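Local coordinates for cellulose-binding protein (Saccharophagus degradans, PDB 2YHG) that probably hydrolyses glycosidic bonds through a nucleoside hydrolase-like domain that binds calcium, as part of a larger polysaccharide-binding protein, at residues 32-37 and 155-160. Sequence-based numbering, arbitrary orientation.
Sequences IHTTDM and NTIAQA. With CA (calcium ion), chain B.
In the nucleoside hydrolase-like domain, Thr34 near the end of the parallel-sheet strand 30-35 faces Thr156 and Ile157 in the first turn of helix 155-167. The domain's calcium site lies just beyond the strand end. The direct contact is small and apolar. The methyl CG2 of Thr34 lies 4.3 Å from CB of Thr156 and 4.5 Å from CG1 of Ile157. Ile157 turns its CG1 branch toward the strand, and CG1 is its nearest atom to the Thr34 methyl.

One water joins the polar groups. It donates to OG1 of Thr34 at 3.0 Å and accepts from the backbone N of Thr156 at 2.9 Å. OG1 of Thr34 sits between the backbone N and the carbonyl carbon (chi1 81°), which turns the hydroxyl to the water and leaves CG2 to pack on the helix. The same hydroxyl is bonded to the carbonyl of Thr149, on the neighbouring strand 146-150.

Two residues further on, OD1 of Asp36 binds the calcium at 2.6 Å. OD2 of Asp36 lies 2.6 Å from the oxygen of a calcium-bound water, which probably donates to it, although that water has other acceptors in reach. Asp43, Asp244 and the carbonyl of Trp151 complete the protein ligands, as in the aspartate-rich calcium site of nucleoside hydrolases.

The water between Thr34 and Thr156 gives the N-H of Thr156 a partner within a buried interface. Strand and helix are joined here by one methyl and one water rather than by a direct hydrogen bond.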
ATOM      1  N   ILE A  32       3.206   5.752  -6.963  1.00  7.05           N
ATOM      2  CA  ILE A  32       3.491   5.491  -8.343  1.00  7.33           C
ATOM      3  C   ILE A  32       3.798   3.991  -8.424  1.00  6.79           C
ATOM      4  O   ILE A  32       4.659   3.503  -7.694  1.00  7.72           O
ATOM      5  CB  ILE A  32       4.726   6.293  -8.785  1.00  7.33           C
ATOM      6  CG1 ILE A  32       4.411   7.791  -8.778  1.00  8.88           C
ATOM      7  CG2 ILE A  32       5.247   5.807 -10.131  1.00  8.39           C
ATOM      8  CD1 ILE A  32       5.644   8.669  -8.881  1.00 10.21           C
ATOM      9  N   HIS A  33       3.169   3.293  -9.368  1.00  6.11           N
ATOM     10  CA  HIS A  33       3.433   1.877  -9.582  1.00  6.36           C
ATOM     11  C   HIS A  33       4.218   1.676 -10.845  1.00  6.31           C
ATOM     12  O   HIS A  33       3.922   2.255 -11.888  1.00  7.31           O
ATOM     13  CB  HIS A  33       2.153   1.085  -9.660  1.00  6.66           C
ATOM     14  CG  HIS A  33       1.365   1.152  -8.418  1.00  6.51           C
ATOM     15  ND1 HIS A  33       1.904   0.784  -7.205  1.00  7.87           N
ATOM     16  CD2 HIS A  33       0.076   1.511  -8.195  1.00  7.19           C
ATOM     17  CE1 HIS A  33       0.952   0.912  -6.295  1.00  7.94           C
ATOM     18  NE2 HIS A  33      -0.159   1.367  -6.858  1.00  8.29           N
ATOM     19  N   THR A  34       5.212   0.789 -10.765  1.00  5.98           N
ATOM     20  CA  THR A  34       5.875   0.260 -11.950  1.00  5.80           C
ATOM     21  C   THR A  34       5.582  -1.225 -12.025  1.00  5.99           C
ATOM     22  O   THR A  34       5.572  -1.909 -10.994  1.00  6.71           O
ATOM     23  CB  THR A  34       7.393   0.569 -11.974  1.00  5.87           C
ATOM     24  OG1 THR A  34       8.164  -0.353 -11.157  1.00  6.54           O
ATOM     25  CG2 THR A  34       7.705   1.996 -11.537  1.00  7.53           C
ATOM     26  N   THR A  35       5.246  -1.721 -13.212  1.00  6.92           N
ATOM     27  CA  THR A  35       4.686  -3.068 -13.337  1.00  7.64           C
ATOM     28  C   THR A  35       5.163  -3.728 -14.625  1.00  8.20           C
ATOM     29  O   THR A  35       5.113  -3.111 -15.721  1.00  8.31           O
ATOM     30  CB  THR A  35       3.130  -3.054 -13.280  1.00  7.71           C
ATOM     31  OG1 THR A  35       2.630  -4.313 -13.747  1.00  9.18           O
ATOM     32  CG2 THR A  35       2.503  -1.958 -14.157  1.00  9.50           C
ATOM     33  N   ASP A  36       5.550  -4.983 -14.519  1.00  6.82           N
ATOM     34  CA  ASP A  36       5.972  -5.789 -15.658  1.00  6.49           C
ATOM     35  C   ASP A  36       4.815  -6.526 -16.291  1.00  6.61           C
ATOM     36  O   ASP A  36       4.812  -7.751 -16.410  1.00  7.67           O
ATOM     37  CB  ASP A  36       7.071  -6.776 -15.256  1.00  8.26           C
ATOM     38  CG  ASP A  36       6.607  -7.757 -14.154  1.00  7.81           C
ATOM     39  OD1 ASP A  36       5.710  -7.475 -13.388  1.00 10.42           O
ATOM     40  OD2 ASP A  36       7.214  -8.878 -14.098  1.00 10.79           O
ATOM     41  N   MET A  37       3.819  -5.777 -16.760  1.00  7.01           N
ATOM     42  CA  MET A  37       2.649  -6.350 -17.424  1.00  8.66           C
ATOM     43  C   MET A  37       3.065  -7.341 -18.485  1.00  8.53           C
ATOM     44  O   MET A  37       3.972  -7.096 -19.276  1.00  9.05           O
ATOM     45  CB  MET A  37       1.826  -5.241 -18.065  1.00  8.71           C
ATOM     46  CG  MET A  37       1.117  -4.349 -17.065  1.00  9.49           C
ATOM     47  SD  MET A  37      -0.352  -5.182 -16.383  0.80  8.17           S
ATOM     48  CE  MET A  37      -0.780  -3.977 -15.079  1.00  9.86           C
ATOM     49  N   ASN A 155      14.001  -0.981 -11.957  1.00  5.30           N
ATOM     50  CA  ASN A 155      14.922  -0.177 -12.709  1.00  5.88           C
ATOM     51  C   ASN A 155      14.399   1.158 -13.212  1.00  5.61           C
ATOM     52  O   ASN A 155      15.222   2.018 -13.551  1.00  6.55           O
ATOM     53  CB  ASN A 155      15.644  -0.949 -13.801  1.00  6.06           C
ATOM     54  CG  ASN A 155      14.799  -1.264 -15.023  1.00  5.84           C
ATOM     55  OD1 ASN A 155      13.574  -1.135 -15.037  1.00  6.34           O
ATOM     56  ND2 ASN A 155      15.470  -1.662 -16.084  1.00  6.73           N
ATOM     57  N   THR A 156      13.095   1.383 -13.293  1.00  5.65           N
ATOM     58  CA  THR A 156      12.606   2.716 -13.665  1.00  5.97           C
ATOM     59  C   THR A 156      12.852   3.700 -12.541  1.00  6.17           C
ATOM     60  O   THR A 156      13.167   4.879 -12.764  1.00  6.83           O
ATOM     61  CB  THR A 156      11.132   2.682 -14.079  1.00  6.16           C
ATOM     62  OG1 THR A 156      10.915   1.689 -15.099  1.00  6.56           O
ATOM     63  CG2 THR A 156      10.692   4.010 -14.621  1.00  7.24           C
ATOM     64  N   ILE A 157      12.738   3.235 -11.304  1.00  5.95           N
ATOM     65  CA  ILE A 157      13.088   4.022 -10.128  1.00  6.36           C
ATOM     66  C   ILE A 157      14.611   4.257 -10.135  1.00  6.42           C
ATOM     67  O   ILE A 157      15.079   5.385  -9.873  1.00  7.02           O
ATOM     68  CB  ILE A 157      12.645   3.341  -8.834  1.00  6.47           C
ATOM     69  CG1 ILE A 157      11.167   2.955  -8.862  1.00  7.66           C
ATOM     70  CG2 ILE A 157      12.934   4.273  -7.650  1.00  7.75           C
ATOM     71  CD1 ILE A 157      10.717   2.048  -7.725  1.00  9.04           C
ATOM     72  N   ALA A 158      15.383   3.211 -10.416  1.00  6.85           N
ATOM     73  CA  ALA A 158      16.847   3.355 -10.450  1.00  6.65           C
ATOM     74  C   ALA A 158      17.267   4.364 -11.537  1.00  6.84           C
ATOM     75  O   ALA A 158      18.182   5.142 -11.285  1.00  7.42           O
ATOM     76  CB  ALA A 158      17.515   2.022 -10.651  1.00  7.46           C
ATOM     77  N   GLN A 159      16.618   4.363 -12.690  1.00  6.56           N
ATOM     78  CA  GLN A 159      16.997   5.327 -13.730  1.00  6.87           C
ATOM     79  C   GLN A 159      16.727   6.762 -13.231  1.00  7.34           C
ATOM     80  O   GLN A 159      17.533   7.668 -13.464  1.00  8.08           O
ATOM     81  CB  GLN A 159      16.244   5.076 -15.024  1.00  6.84           C
ATOM     82  CG  GLN A 159      16.526   6.100 -16.108  1.00  7.75           C
ATOM     83  CD  GLN A 159      17.956   6.056 -16.613  1.00  7.72           C
ATOM     84  OE1 GLN A 159      18.662   5.079 -16.416  1.00  8.39           O
ATOM     85  NE2 GLN A 159      18.417   7.141 -17.276  1.00  9.31           N
ATOM     86  N   ALA A 160      15.602   6.971 -12.557  1.00  7.12           N
ATOM     87  CA  ALA A 160      15.271   8.293 -11.999  1.00  7.67           C
ATOM     88  C   ALA A 160      16.370   8.735 -11.029  1.00  7.97           C
ATOM     89  O   ALA A 160      16.886   9.853 -11.108  1.00  8.50           O
ATOM     90  CB  ALA A 160      13.936   8.223 -11.296  1.00  8.38           C
TER
HETATM   91 CA    CA B1934       4.483  -8.460 -11.323  0.50  7.64          CA
HETATM   92  O   HOH W   1      10.784  -0.231 -12.602  1.00  6.84           O
HETATM   93  O   HOH W   2       6.290 -10.028 -11.997  1.00 13.30           O
HETATM   94  O   HOH W   3       3.903 -10.932 -10.899  1.00 85.44           O